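Local coordinates for putative vitamin-B12 independent methionine synthase family protein (Listeria monocytogenes, PDB 1YPX) that probably acts as a zinc-dependent methyltransferase of the cobalamin-independent methionine synthase family, passing a methyl group from a folate to homocysteine, at residues V295-S301 with L328-C334; K54-L58 with L354-V358; A9-G13 with A133-I137; I234-R240 with I266-E272; W191-C195 with P255-L260. All coordinates share one frame; numbering follows the deposited sequence.

Interaction 1: V295-S301 with L328-C334; sequences VLGLITS and LRLSPQC
Ile299 and Leu330 cross at about a right angle where strand 293-299 runs parallel to strand 328-332, two consecutive strands of the TIM-type barrel linked through helix 310-322 in a beta-alpha-beta crossover. Leu330 has CG anti to the backbone N (chi1 -180°), which brings its CD1 back over the neighbouring strand, 3.7 Å from Ile299 CD1. Helix 347-364 covers this face, with Val357 on Ile299 and Leu360 on Leu330. The opposite face of the sheet carries Val295, which straddles its partners: CG2 sits 3.5 Å from Arg329 CB, while CG1 touches Ser331 OG. Beyond CB, Arg329 turns away, and its NE and NH1 bond to Pro6 O and Ser326 O.

The backbone pairing is uneven. Leu296 N donates to Arg329 O at 2.6 Å, whereas the bond from Ile299 N to Ser331 O is weak, next to the inverse gamma turn centred on Gly297. Pairing then recovers, as Gln333 N reaches Ile299 O at 2.8 Å. Ile299 CG2 also lies obliquely against Pro332 CB, 3.8 Å away. Past the strand ends, Gln333 lays its CG alongside Ser301, whose OG accepts a bond from Cys334 N at 3.3 Å.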
# COMPACT_ATOMS: atom_id res chain seq x y z
N VAL A 295 -8.80 7.18 -3.37
CA VAL A 295 -9.41 6.89 -2.09
C VAL A 295 -9.05 8.01 -1.13
O VAL A 295 -7.89 8.44 -1.06
CB VAL A 295 -8.89 5.55 -1.57
CG1 VAL A 295 -9.62 5.14 -0.30
CG2 VAL A 295 -9.05 4.51 -2.67
N LEU A 296 -10.06 8.49 -0.40
CA LEU A 296 -9.93 9.57 0.58
C LEU A 296 -9.86 8.98 1.99
O LEU A 296 -10.84 8.42 2.48
CB LEU A 296 -11.14 10.52 0.47
CG LEU A 296 -11.41 11.23 -0.87
CD1 LEU A 296 -12.85 11.73 -0.92
CD2 LEU A 296 -10.44 12.39 -1.04
N GLY A 297 -8.71 9.11 2.64
CA GLY A 297 -8.56 8.57 3.98
C GLY A 297 -9.03 9.57 5.01
O GLY A 297 -8.22 10.21 5.67
N LEU A 298 -10.35 9.69 5.14
CA LEU A 298 -10.94 10.64 6.07
C LEU A 298 -11.25 10.08 7.45
O LEU A 298 -11.71 10.81 8.32
CB LEU A 298 -12.23 11.21 5.47
CG LEU A 298 -12.14 11.62 4.01
CD1 LEU A 298 -13.46 12.23 3.55
CD2 LEU A 298 -11.00 12.60 3.83
N ILE A 299 -11.01 8.79 7.66
CA ILE A 299 -11.28 8.17 8.96
C ILE A 299 -10.01 8.00 9.79
O ILE A 299 -9.12 7.23 9.43
CB ILE A 299 -11.99 6.78 8.80
CG1 ILE A 299 -13.49 6.94 8.47
CG2 ILE A 299 -11.92 5.99 10.11
CD1 ILE A 299 -13.80 7.76 7.24
N THR A 300 -9.91 8.74 10.90
CA THR A 300 -8.75 8.67 11.79
C THR A 300 -8.54 7.23 12.22
O THR A 300 -9.43 6.61 12.80
CB THR A 300 -8.93 9.54 13.06
OG1 THR A 300 -10.09 9.10 13.78
CG2 THR A 300 -9.09 11.01 12.70
N SER A 301 -7.35 6.71 11.95
CA SER A 301 -7.02 5.33 12.28
C SER A 301 -6.04 5.23 13.44
O SER A 301 -5.48 4.16 13.71
CB SER A 301 -6.45 4.64 11.05
OG SER A 301 -5.37 5.39 10.51
N LEU A 328 -14.54 8.26 -6.63
CA LEU A 328 -13.91 8.55 -5.35
C LEU A 328 -14.21 7.40 -4.39
O LEU A 328 -15.25 6.73 -4.49
CB LEU A 328 -14.40 9.89 -4.78
CG LEU A 328 -14.03 11.18 -5.54
CD1 LEU A 328 -14.60 12.41 -4.82
CD2 LEU A 328 -12.52 11.31 -5.64
N ARG A 329 -13.27 7.14 -3.49
CA ARG A 329 -13.41 6.07 -2.50
C ARG A 329 -13.08 6.59 -1.12
O ARG A 329 -12.47 7.64 -0.98
CB ARG A 329 -12.49 4.89 -2.84
CG ARG A 329 -13.05 3.90 -3.88
CD ARG A 329 -13.34 4.56 -5.19
NE ARG A 329 -13.87 3.62 -6.19
CZ ARG A 329 -14.72 3.97 -7.15
NH1 ARG A 329 -15.15 5.22 -7.26
NH2 ARG A 329 -15.13 3.08 -8.03
N LEU A 330 -13.51 5.85 -0.11
CA LEU A 330 -13.31 6.21 1.28
C LEU A 330 -12.48 5.13 1.98
O LEU A 330 -12.41 3.99 1.53
CB LEU A 330 -14.67 6.33 1.94
CG LEU A 330 -14.71 6.70 3.42
CD1 LEU A 330 -14.12 8.07 3.60
CD2 LEU A 330 -16.15 6.65 3.92
N SER A 331 -11.87 5.50 3.10
CA SER A 331 -11.07 4.56 3.86
C SER A 331 -10.52 5.31 5.02
O SER A 331 -10.69 6.51 5.11
CB SER A 331 -9.87 4.10 3.06
OG SER A 331 -8.88 5.11 3.09
N PRO A 332 -9.87 4.60 5.95
CA PRO A 332 -9.31 5.34 7.08
C PRO A 332 -8.01 5.97 6.55
O PRO A 332 -7.53 5.56 5.49
CB PRO A 332 -9.13 4.27 8.15
CG PRO A 332 -9.02 2.99 7.38
CD PRO A 332 -9.93 3.15 6.21
N GLN A 333 -7.47 6.97 7.23
CA GLN A 333 -6.26 7.67 6.78
C GLN A 333 -5.03 6.81 6.46
O GLN A 333 -4.36 7.04 5.45
CB GLN A 333 -5.88 8.78 7.79
CG GLN A 333 -5.62 8.29 9.21
CD GLN A 333 -5.18 9.39 10.16
OE1 GLN A 333 -5.86 10.41 10.31
NE2 GLN A 333 -4.05 9.18 10.82
N CYS A 334 -4.71 5.85 7.32
CA CYS A 334 -3.57 4.95 7.10
C CYS A 334 -3.99 3.55 7.52
O CYS A 334 -5.17 3.29 7.77
CB CYS A 334 -2.34 5.39 7.91
SG CYS A 334 -0.75 4.54 7.49

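Interaction 2: K54-L58 with L354-V358; sequences KEVGL and LRYVV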
# COMPACT_ATOMS: atom_id res chain seq x y z
N LYS A 54 -14.06 -9.58 6.89
CA LYS A 54 -15.26 -9.96 6.16
C LYS A 54 -16.51 -9.69 7.01
O LYS A 54 -17.53 -9.22 6.48
CB LYS A 54 -15.14 -11.42 5.73
CG LYS A 54 -14.04 -11.56 4.68
CD LYS A 54 -13.30 -12.88 4.75
CE LYS A 54 -14.12 -14.02 4.23
NZ LYS A 54 -13.33 -15.27 4.25
N GLU A 55 -16.42 -9.93 8.31
CA GLU A 55 -17.54 -9.67 9.21
C GLU A 55 -17.82 -8.17 9.38
O GLU A 55 -18.89 -7.79 9.89
CB GLU A 55 -17.31 -10.29 10.60
CG GLU A 55 -17.36 -11.82 10.65
CD GLU A 55 -16.88 -12.38 11.98
OE1 GLU A 55 -16.47 -13.56 12.02
OE2 GLU A 55 -16.91 -11.64 13.00
N VAL A 56 -16.88 -7.30 8.98
CA VAL A 56 -17.13 -5.87 9.10
C VAL A 56 -17.76 -5.37 7.81
O VAL A 56 -18.42 -4.34 7.81
CB VAL A 56 -15.83 -5.04 9.40
CG1 VAL A 56 -15.30 -5.39 10.78
CG2 VAL A 56 -14.76 -5.26 8.33
N GLY A 57 -17.58 -6.11 6.72
CA GLY A 57 -18.19 -5.73 5.46
C GLY A 57 -17.20 -5.48 4.36
O GLY A 57 -17.56 -5.35 3.19
N LEU A 58 -15.93 -5.41 4.74
CA LEU A 58 -14.85 -5.17 3.79
C LEU A 58 -14.88 -6.17 2.63
O LEU A 58 -15.26 -7.33 2.80
CB LEU A 58 -13.52 -5.23 4.52
CG LEU A 58 -12.97 -3.91 5.10
CD1 LEU A 58 -14.07 -2.90 5.43
CD2 LEU A 58 -12.16 -4.25 6.34
N LEU A 354 -13.91 0.40 10.94
CA LEU A 354 -14.02 -0.22 9.61
C LEU A 354 -15.47 -0.36 9.17
O LEU A 354 -15.81 -0.07 8.03
CB LEU A 354 -13.35 -1.60 9.58
CG LEU A 354 -11.82 -1.61 9.48
CD1 LEU A 354 -11.32 -3.05 9.42
CD2 LEU A 354 -11.38 -0.85 8.25
N ARG A 355 -16.32 -0.79 10.10
CA ARG A 355 -17.74 -0.95 9.82
C ARG A 355 -18.25 0.47 9.56
O ARG A 355 -19.21 0.68 8.82
CB ARG A 355 -18.44 -1.55 11.04
CG ARG A 355 -17.56 -2.49 11.86
CD ARG A 355 -18.35 -3.21 12.96
NE ARG A 355 -19.01 -4.41 12.47
CZ ARG A 355 -18.65 -5.65 12.80
NH1 ARG A 355 -19.30 -6.70 12.30
NH2 ARG A 355 -17.63 -5.83 13.64
N TYR A 356 -17.58 1.45 10.16
CA TYR A 356 -17.95 2.85 9.98
C TYR A 356 -17.66 3.24 8.51
O TYR A 356 -18.45 3.95 7.88
CB TYR A 356 -17.14 3.72 10.94
CG TYR A 356 -17.57 5.17 11.01
CD1 TYR A 356 -16.61 6.19 11.03
CD2 TYR A 356 -18.91 5.53 11.11
CE1 TYR A 356 -16.98 7.51 11.15
CE2 TYR A 356 -19.29 6.87 11.24
CZ TYR A 356 -18.31 7.85 11.26
OH TYR A 356 -18.65 9.18 11.41
N VAL A 357 -16.53 2.77 7.99
CA VAL A 357 -16.16 3.02 6.60
C VAL A 357 -17.19 2.33 5.69
O VAL A 357 -17.65 2.89 4.70
CB VAL A 357 -14.76 2.45 6.28
CG1 VAL A 357 -14.51 2.52 4.79
CG2 VAL A 357 -13.68 3.23 7.05
N VAL A 358 -17.55 1.09 6.04
CA VAL A 358 -18.52 0.33 5.26
C VAL A 358 -19.91 0.97 5.24
O VAL A 358 -20.60 0.94 4.22
CB VAL A 358 -18.70 -1.13 5.80
CG1 VAL A 358 -19.80 -1.83 5.03
CG2 VAL A 358 -17.38 -1.91 5.67
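Leu58 and Leu354 meet where the C-terminal end of helix 35-56, closed by a Schellman motif at Gly57, rests on helix 347-364, the last helix around the TIM-type barrel. The two leucines cross at about a right angle, with Leu58 CD2 3.4 Å from Leu354 CD1. The other branch of Leu58 is used as well: CD1 lies 3.5 Å from Val358 CG2, so one side chain bridges two positions a helical turn apart. That same methyl of Val358 also packs against Val56 O.

Val56 works between two neighbours. Its CG2 touches Leu354 CB, while CG1 stands 3.7 Å above one face of the Arg355 guanidinium, displaced toward the rim. Arg355 reaches this place because its chain bends at chi3 (85°), folding the guanidinium back across Val56 and beside the carbonyl of Glu55. The approach to that carbonyl is too poorly angled for a hydrogen bond, and the carboxylate of Glu55 is engaged by Lys52 in a salt bridge.

Farther out, the backbone explains how the pieces are set. Gly57 has a positive phi (120°), a value that turns the chain out of the helix just before Leu58, whose branched end comes close to helix 347-364. Phe336 also touches Leu354. Within the last turn of helix 35-56, Gly57 N makes a weak bond to Lys54 O at 3.1 Å.

Interaction 3: A9-G13 with A133-I137; sequences ADHVG and AKQTI
Lys134 reaches His11 and Val12 by stretching out completely: all four side-chain torsions are close to 180°, carrying the amine as far from strand 132-138 as the chain permits, into the interior of the TIM-type barrel. There NZ donates to His11 O at 2.6 Å, approaching at a 34° tilt from the carbonyl plane. A weak second bond runs to Val12 O at 3.4 Å. Asp10 OD1 adds a long salt bridge, 3.7 Å from NZ.

Asp10 is itself held in place. Its OD1 takes the backbone N of His11 on its anti lone pair at 2.8 Å and also bonds Ser60 OG, while OD2 is held by Phe7 N and Tyr183 OH. The His11 ring is held through NE2, which bonds to Ser60 O.

Thr136, two residues along the strand, faces the same loop. Its chi1 of 70° leaves CG2 3.7 Å from Val12 O and lets OG1 make a weak bond to Glu65.

Lys134 thus links the loop at 9-13 to strand 132-138. Since Gln185 OE1 and Tyr183 OH also bond to NZ, the buried amine has several oxygen partners. Together with Asp10 as a nearby opposite charge, these oxygens would probably offset the cost of burying it.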
# COMPACT_ATOMS: atom_id res chain seq x y z
N ALA A 9 -15.61 1.28 0.01
CA ALA A 9 -15.17 1.08 1.39
C ALA A 9 -13.97 0.16 1.26
O ALA A 9 -14.11 -1.05 1.07
CB ALA A 9 -16.25 0.42 2.22
N ASP A 10 -12.78 0.75 1.33
CA ASP A 10 -11.55 0.00 1.19
C ASP A 10 -10.63 0.40 2.35
O ASP A 10 -11.02 1.23 3.18
CB ASP A 10 -10.91 0.37 -0.15
CG ASP A 10 -10.15 -0.77 -0.78
OD1 ASP A 10 -9.43 -1.49 -0.04
OD2 ASP A 10 -10.26 -0.95 -2.02
N HIS A 11 -9.44 -0.18 2.42
CA HIS A 11 -8.51 0.15 3.49
C HIS A 11 -7.07 -0.06 3.05
O HIS A 11 -6.79 -0.91 2.21
CB HIS A 11 -8.82 -0.65 4.76
CG HIS A 11 -8.65 -2.13 4.62
ND1 HIS A 11 -7.61 -2.81 5.20
CD2 HIS A 11 -9.42 -3.06 4.01
CE1 HIS A 11 -7.74 -4.10 4.96
NE2 HIS A 11 -8.84 -4.28 4.24
N VAL A 12 -6.15 0.72 3.62
CA VAL A 12 -4.73 0.65 3.27
C VAL A 12 -4.17 -0.77 3.32
O VAL A 12 -3.49 -1.20 2.38
CB VAL A 12 -3.89 1.58 4.18
CG1 VAL A 12 -2.39 1.37 3.94
CG2 VAL A 12 -4.25 3.03 3.89
N GLY A 13 -4.46 -1.49 4.40
CA GLY A 13 -3.97 -2.86 4.51
C GLY A 13 -3.45 -3.37 5.84
O GLY A 13 -3.86 -4.45 6.28
N ALA A 133 -8.30 -10.63 -2.51
CA ALA A 133 -7.10 -10.57 -1.68
C ALA A 133 -6.26 -9.37 -2.09
O ALA A 133 -5.92 -9.22 -3.25
CB ALA A 133 -6.29 -11.86 -1.82
N LYS A 134 -5.92 -8.51 -1.13
CA LYS A 134 -5.10 -7.34 -1.41
C LYS A 134 -3.69 -7.58 -0.87
O LYS A 134 -3.51 -8.00 0.27
CB LYS A 134 -5.73 -6.10 -0.77
CG LYS A 134 -4.98 -4.80 -1.01
CD LYS A 134 -5.75 -3.60 -0.45
CE LYS A 134 -4.99 -2.30 -0.63
NZ LYS A 134 -5.78 -1.12 -0.18
N GLN A 135 -2.68 -7.32 -1.70
CA GLN A 135 -1.29 -7.50 -1.30
C GLN A 135 -0.59 -6.14 -1.34
O GLN A 135 -0.75 -5.39 -2.29
CB GLN A 135 -0.59 -8.50 -2.24
CG GLN A 135 0.93 -8.62 -2.10
CD GLN A 135 1.36 -9.16 -0.75
OE1 GLN A 135 1.20 -10.34 -0.45
NE2 GLN A 135 1.92 -8.29 0.07
N THR A 136 0.18 -5.82 -0.30
CA THR A 136 0.89 -4.54 -0.24
C THR A 136 2.40 -4.77 -0.20
O THR A 136 2.89 -5.63 0.53
CB THR A 136 0.52 -3.72 1.05
OG1 THR A 136 1.06 -4.36 2.21
CG2 THR A 136 -1.00 -3.61 1.22
N ILE A 137 3.14 -4.01 -1.00
CA ILE A 137 4.59 -4.10 -0.99
C ILE A 137 5.05 -2.66 -1.09
O ILE A 137 4.27 -1.79 -1.46
CB ILE A 137 5.18 -4.91 -2.20
CG1 ILE A 137 4.90 -4.17 -3.51
CG2 ILE A 137 4.57 -6.31 -2.26
CD1 ILE A 137 5.43 -4.89 -4.73

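Interaction 4: I234-R240 with I266-E272; sequences ITMHICR and IDGFFLE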
# COMPACT_ATOMS: atom_id res chain seq x y z
N ILE A 234 -3.57 -1.84 -9.53
CA ILE A 234 -2.40 -1.44 -8.79
C ILE A 234 -2.60 -0.07 -8.18
O ILE A 234 -2.51 0.95 -8.86
CB ILE A 234 -1.13 -1.44 -9.65
CG1 ILE A 234 -0.78 -2.89 -10.03
CG2 ILE A 234 0.01 -0.75 -8.88
CD1 ILE A 234 0.61 -3.11 -10.66
N THR A 235 -2.92 -0.06 -6.90
CA THR A 235 -3.15 1.18 -6.19
C THR A 235 -1.88 1.63 -5.50
O THR A 235 -0.97 0.83 -5.24
CB THR A 235 -4.24 1.02 -5.11
OG1 THR A 235 -3.89 -0.06 -4.21
CG2 THR A 235 -5.59 0.77 -5.76
N MSE A 236 -1.84 2.91 -5.17
CA MSE A 236 -0.68 3.47 -4.51
C MSE A 236 -1.03 4.19 -3.23
O MSE A 236 -1.86 5.08 -3.23
CB MSE A 236 0.02 4.45 -5.44
CG MSE A 236 1.31 5.02 -4.88
SE MSE A 236 2.74 4.97 -6.19
CE MSE A 236 3.16 6.87 -6.27
N HIS A 237 -0.40 3.80 -2.13
CA HIS A 237 -0.64 4.49 -0.88
C HIS A 237 0.50 5.51 -0.67
O HIS A 237 1.64 5.12 -0.42
CB HIS A 237 -0.69 3.51 0.30
CG HIS A 237 -0.81 4.17 1.64
ND1 HIS A 237 -1.68 5.20 1.90
CD2 HIS A 237 -0.15 3.94 2.80
CE1 HIS A 237 -1.55 5.59 3.15
NE2 HIS A 237 -0.63 4.84 3.72
N ILE A 238 0.16 6.80 -0.80
CA ILE A 238 1.11 7.92 -0.60
C ILE A 238 0.99 8.27 0.87
O ILE A 238 0.12 9.05 1.26
CB ILE A 238 0.71 9.22 -1.37
CG1 ILE A 238 0.45 8.92 -2.85
CG2 ILE A 238 1.83 10.25 -1.25
CD1 ILE A 238 1.66 8.44 -3.60
N CYS A 239 1.86 7.70 1.70
CA CYS A 239 1.80 7.94 3.13
C CYS A 239 2.37 9.29 3.55
O CYS A 239 3.29 9.81 2.91
CB CYS A 239 2.54 6.83 3.86
SG CYS A 239 1.98 6.55 5.54
N ARG A 240 1.82 9.86 4.62
CA ARG A 240 2.30 11.15 5.13
C ARG A 240 3.35 10.94 6.22
O ARG A 240 3.27 10.00 7.00
CB ARG A 240 1.14 11.98 5.70
CG ARG A 240 0.24 12.69 4.67
CD ARG A 240 0.97 13.83 3.95
NE ARG A 240 0.08 14.64 3.12
CZ ARG A 240 -0.97 15.33 3.57
NH1 ARG A 240 -1.28 15.29 4.86
NH2 ARG A 240 -1.71 16.06 2.74
N ILE A 266 -1.13 4.80 -12.49
CA ILE A 266 -1.71 3.94 -11.46
C ILE A 266 -3.24 3.99 -11.45
O ILE A 266 -3.85 4.98 -11.84
CB ILE A 266 -1.07 4.32 -10.10
CG1 ILE A 266 -0.32 3.11 -9.56
CG2 ILE A 266 -2.09 4.83 -9.12
CD1 ILE A 266 0.63 3.45 -8.44
N ASP A 267 -3.86 2.90 -11.01
CA ASP A 267 -5.32 2.83 -11.00
C ASP A 267 -6.01 3.65 -9.92
O ASP A 267 -6.96 4.36 -10.21
CB ASP A 267 -5.75 1.38 -10.90
CG ASP A 267 -5.26 0.56 -12.06
OD1 ASP A 267 -5.69 0.86 -13.20
OD2 ASP A 267 -4.44 -0.36 -11.84
N GLY A 268 -5.53 3.55 -8.69
CA GLY A 268 -6.13 4.30 -7.62
C GLY A 268 -5.05 4.78 -6.69
O GLY A 268 -3.94 4.25 -6.72
N PHE A 269 -5.38 5.76 -5.85
CA PHE A 269 -4.43 6.34 -4.89
C PHE A 269 -5.04 6.45 -3.48
O PHE A 269 -6.13 7.00 -3.32
CB PHE A 269 -4.04 7.76 -5.33
CG PHE A 269 -2.88 7.81 -6.29
CD1 PHE A 269 -1.58 7.57 -5.85
CD2 PHE A 269 -3.08 8.17 -7.62
CE1 PHE A 269 -0.49 7.70 -6.73
CE2 PHE A 269 -2.00 8.30 -8.51
CZ PHE A 269 -0.70 8.06 -8.06
N PHE A 270 -4.35 5.94 -2.47
CA PHE A 270 -4.83 6.05 -1.10
C PHE A 270 -4.14 7.25 -0.45
O PHE A 270 -2.98 7.16 0.01
CB PHE A 270 -4.55 4.79 -0.30
CG PHE A 270 -5.50 3.66 -0.61
CD1 PHE A 270 -5.42 2.97 -1.82
CD2 PHE A 270 -6.47 3.27 0.33
CE1 PHE A 270 -6.29 1.91 -2.10
CE2 PHE A 270 -7.34 2.22 0.07
CZ PHE A 270 -7.26 1.53 -1.14
N LEU A 271 -4.86 8.37 -0.45
CA LEU A 271 -4.43 9.67 0.08
C LEU A 271 -5.01 9.91 1.46
O LEU A 271 -6.22 9.82 1.63
CB LEU A 271 -4.92 10.78 -0.84
CG LEU A 271 -4.51 10.65 -2.29
CD1 LEU A 271 -5.36 11.57 -3.18
CD2 LEU A 271 -3.04 11.02 -2.38
N GLU A 272 -4.17 10.25 2.44
CA GLU A 272 -4.69 10.51 3.79
C GLU A 272 -4.84 12.00 4.15
O GLU A 272 -3.99 12.82 3.82
CB GLU A 272 -3.84 9.79 4.84
CG GLU A 272 -2.39 10.22 4.94
CD GLU A 272 -1.76 9.73 6.23
OE1 GLU A 272 -2.28 10.10 7.31
OE2 GLU A 272 -0.77 8.98 6.19
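Met236 and His237 pair in parallel with Phe269 and Phe270, the strand axes 4.5 Å apart and inclined at 19°. Met236 is central to the bonding, its N donating to Gly268 O and its O receiving Phe270 N at 2.7 Å. At the start of the pairing, Asp267 grips Ile234 twice: OD2 accepts the backbone N on its anti lone pair at 2.9 Å, and Asp267 N returns a bond to Ile234 O.

Met236, present as selenomethionine, lies side by side with Phe269, Met236 CB 3.5 Å from Phe269 CE1. Its SE turns to Ile266 CD1, while Ile238 adds CG1 obliquely to the Phe269 ring. Phe270 projects from the other face and meets Thr235 CB with its ring edge, 3.7 Å from CE1.

His237 has CG anti to the backbone N (chi1 175°), placing ND1 3.0 Å from Phe270 O. That oxygen also takes Ile238 N, and the two donors come from opposite faces of the carbonyl plane; the first bond limits rotation of the imidazole. Farther on, Glu272 OE2 accepts Arg240 N at 3.2 Å from above the carboxylate plane, and Arg240 lays one guanidinium face over Glu272 O.

His237, near the end of its strand, and Cys239 just after it could together with Cys334 form an empty metal site, consistent with the zinc site of cobalamin-independent methionine synthases, at the C-terminal mouth of a TIM-type barrel.

Interaction 5: W191-C195 with P255-L260; sequences WSYLC and PVAETL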
# COMPACT_ATOMS: atom_id res chain seq x y z
N TRP A 191 7.35 10.37 -1.20
CA TRP A 191 6.84 11.63 -1.72
C TRP A 191 6.53 12.64 -0.62
O TRP A 191 6.66 13.84 -0.82
CB TRP A 191 5.59 11.39 -2.57
CG TRP A 191 5.78 10.37 -3.65
CD1 TRP A 191 5.74 9.02 -3.51
CD2 TRP A 191 6.05 10.62 -5.03
NE1 TRP A 191 5.97 8.41 -4.72
CE2 TRP A 191 6.16 9.37 -5.67
CE3 TRP A 191 6.21 11.79 -5.80
CZ2 TRP A 191 6.42 9.25 -7.04
CZ3 TRP A 191 6.47 11.67 -7.15
CH2 TRP A 191 6.57 10.40 -7.76
N SER A 192 6.11 12.15 0.55
CA SER A 192 5.79 13.05 1.65
C SER A 192 6.99 13.90 2.04
O SER A 192 6.85 15.07 2.40
CB SER A 192 5.30 12.25 2.87
OG SER A 192 6.33 11.49 3.47
N TYR A 193 8.18 13.32 1.95
CA TYR A 193 9.40 14.03 2.30
C TYR A 193 9.58 15.33 1.52
O TYR A 193 9.86 16.38 2.11
CB TYR A 193 10.62 13.14 2.09
CG TYR A 193 10.75 12.05 3.12
CD1 TYR A 193 10.01 10.87 3.02
CD2 TYR A 193 11.61 12.21 4.21
CE1 TYR A 193 10.13 9.86 3.97
CE2 TYR A 193 11.73 11.21 5.17
CZ TYR A 193 11.00 10.04 5.04
OH TYR A 193 11.14 9.04 5.98
N LEU A 194 9.44 15.27 0.20
CA LEU A 194 9.58 16.46 -0.62
C LEU A 194 8.25 17.22 -0.72
O LEU A 194 7.86 17.65 -1.81
CB LEU A 194 10.08 16.10 -2.02
CG LEU A 194 9.32 15.06 -2.87
CD1 LEU A 194 9.77 15.15 -4.32
CD2 LEU A 194 9.57 13.67 -2.33
N CYS A 195 7.58 17.39 0.41
CA CYS A 195 6.30 18.10 0.46
C CYS A 195 6.37 19.43 1.21
O CYS A 195 5.51 20.30 1.03
CB CYS A 195 5.23 17.23 1.13
SG CYS A 195 4.59 15.86 0.14
N PRO A 255 2.74 20.06 -4.18
CA PRO A 255 3.87 19.84 -5.09
C PRO A 255 3.78 18.51 -5.84
O PRO A 255 3.57 18.48 -7.06
CB PRO A 255 5.08 19.90 -4.15
CG PRO A 255 4.51 19.47 -2.83
CD PRO A 255 3.20 20.19 -2.79
N VAL A 256 3.92 17.42 -5.09
CA VAL A 256 3.86 16.08 -5.66
C VAL A 256 2.43 15.70 -5.98
O VAL A 256 1.95 14.65 -5.57
CB VAL A 256 4.45 15.04 -4.69
CG1 VAL A 256 5.93 15.33 -4.47
CG2 VAL A 256 3.70 15.06 -3.37
N ALA A 257 1.75 16.57 -6.71
CA ALA A 257 0.36 16.33 -7.08
C ALA A 257 0.19 16.38 -8.58
O ALA A 257 -0.79 15.87 -9.13
CB ALA A 257 -0.53 17.35 -6.41
N GLU A 258 1.15 17.01 -9.25
CA GLU A 258 1.12 17.15 -10.71
C GLU A 258 1.51 15.85 -11.39
O GLU A 258 0.76 15.30 -12.20
CB GLU A 258 2.07 18.26 -11.14
CG GLU A 258 1.92 19.54 -10.33
CD GLU A 258 0.56 20.20 -10.50
OE1 GLU A 258 -0.46 19.57 -10.14
OE2 GLU A 258 0.52 21.36 -10.98
N THR A 259 2.70 15.35 -11.05
CA THR A 259 3.23 14.12 -11.63
C THR A 259 2.56 12.88 -11.04
O THR A 259 2.54 11.81 -11.66
CB THR A 259 4.76 14.02 -11.40
OG1 THR A 259 5.02 13.46 -10.10
CG2 THR A 259 5.40 15.40 -11.48
N LEU A 260 2.01 13.02 -9.83
CA LEU A 260 1.34 11.93 -9.14
C LEU A 260 -0.03 11.60 -9.72
O LEU A 260 -0.34 10.44 -9.99
CB LEU A 260 1.19 12.24 -7.65
CG LEU A 260 2.13 11.50 -6.69
CD1 LEU A 260 1.73 11.78 -5.25
CD2 LEU A 260 2.07 10.01 -6.96
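Trp191 and Val256 join two connections on the outside of the TIM-type barrel: the short helix 190-193, which follows strand 183-188, and the approach to helix 258-261, which lies between strands 233-238 and 268-272. Both Trp191 and Leu260 pack on Met236 and Ile238 of strand 233-238. Three side chains meet the indole. Val256 CG1 comes at its edge, near the ring plane, 3.8 Å from CE3. Leu260 instead lies over a face, its CG 4.2 Å from Trp191 CE3. Thr259 approaches obliquely, with OG1 3.7 Å from CZ3.

Val256 is the hub of the contact. With CG1 anti to the carbonyl carbon (chi1 -63°), that methyl faces Trp191 and Leu194, leaving CG2 to reach Cys195 SG at 3.7 Å. The valine is presented by an inverse gamma turn centred on it, closed by Ala257 N to Pro255 O; Ala257 then takes the N-cap position of helix 258-261. Leu194 likewise centres an inverse gamma turn as the chain leaves helix 190-193.

Around this apolar cluster, Gln214 of helix 213-224 touches Trp191, Leu194, Val256 and Thr259, and Trp191 NE1 has a weak bond to Asp188. At the outer margin Pro255 CG rests 3.9 Å from Leu194 O.

Interactions 1, 3 and 4 all reach the same barrel sheet; interactions 2 and 5 pack at its periphery, their centres about 31 Å apart. Interactions 1 and 4 share neighbouring strands, Gly297 N lying 2.8 Å from Leu271 O. The loop of interaction 3 lies inside beside both, Asp10 N 3.3 Å from Leu330 O and Val12 CG1 touching His237 CD2. The possible empty metal site would take His237 and Cys239 from interaction 4 and Cys334 from interaction 1. A phosphate, probably from the crystallisation liquor, lies about 4 Å from the Leu271 side chain and about 6 Å from that of Leu296. Ala9 CB touches Val357 CG1 of interaction 2, and Met236 CE touches Trp191 NE1 of interaction 5.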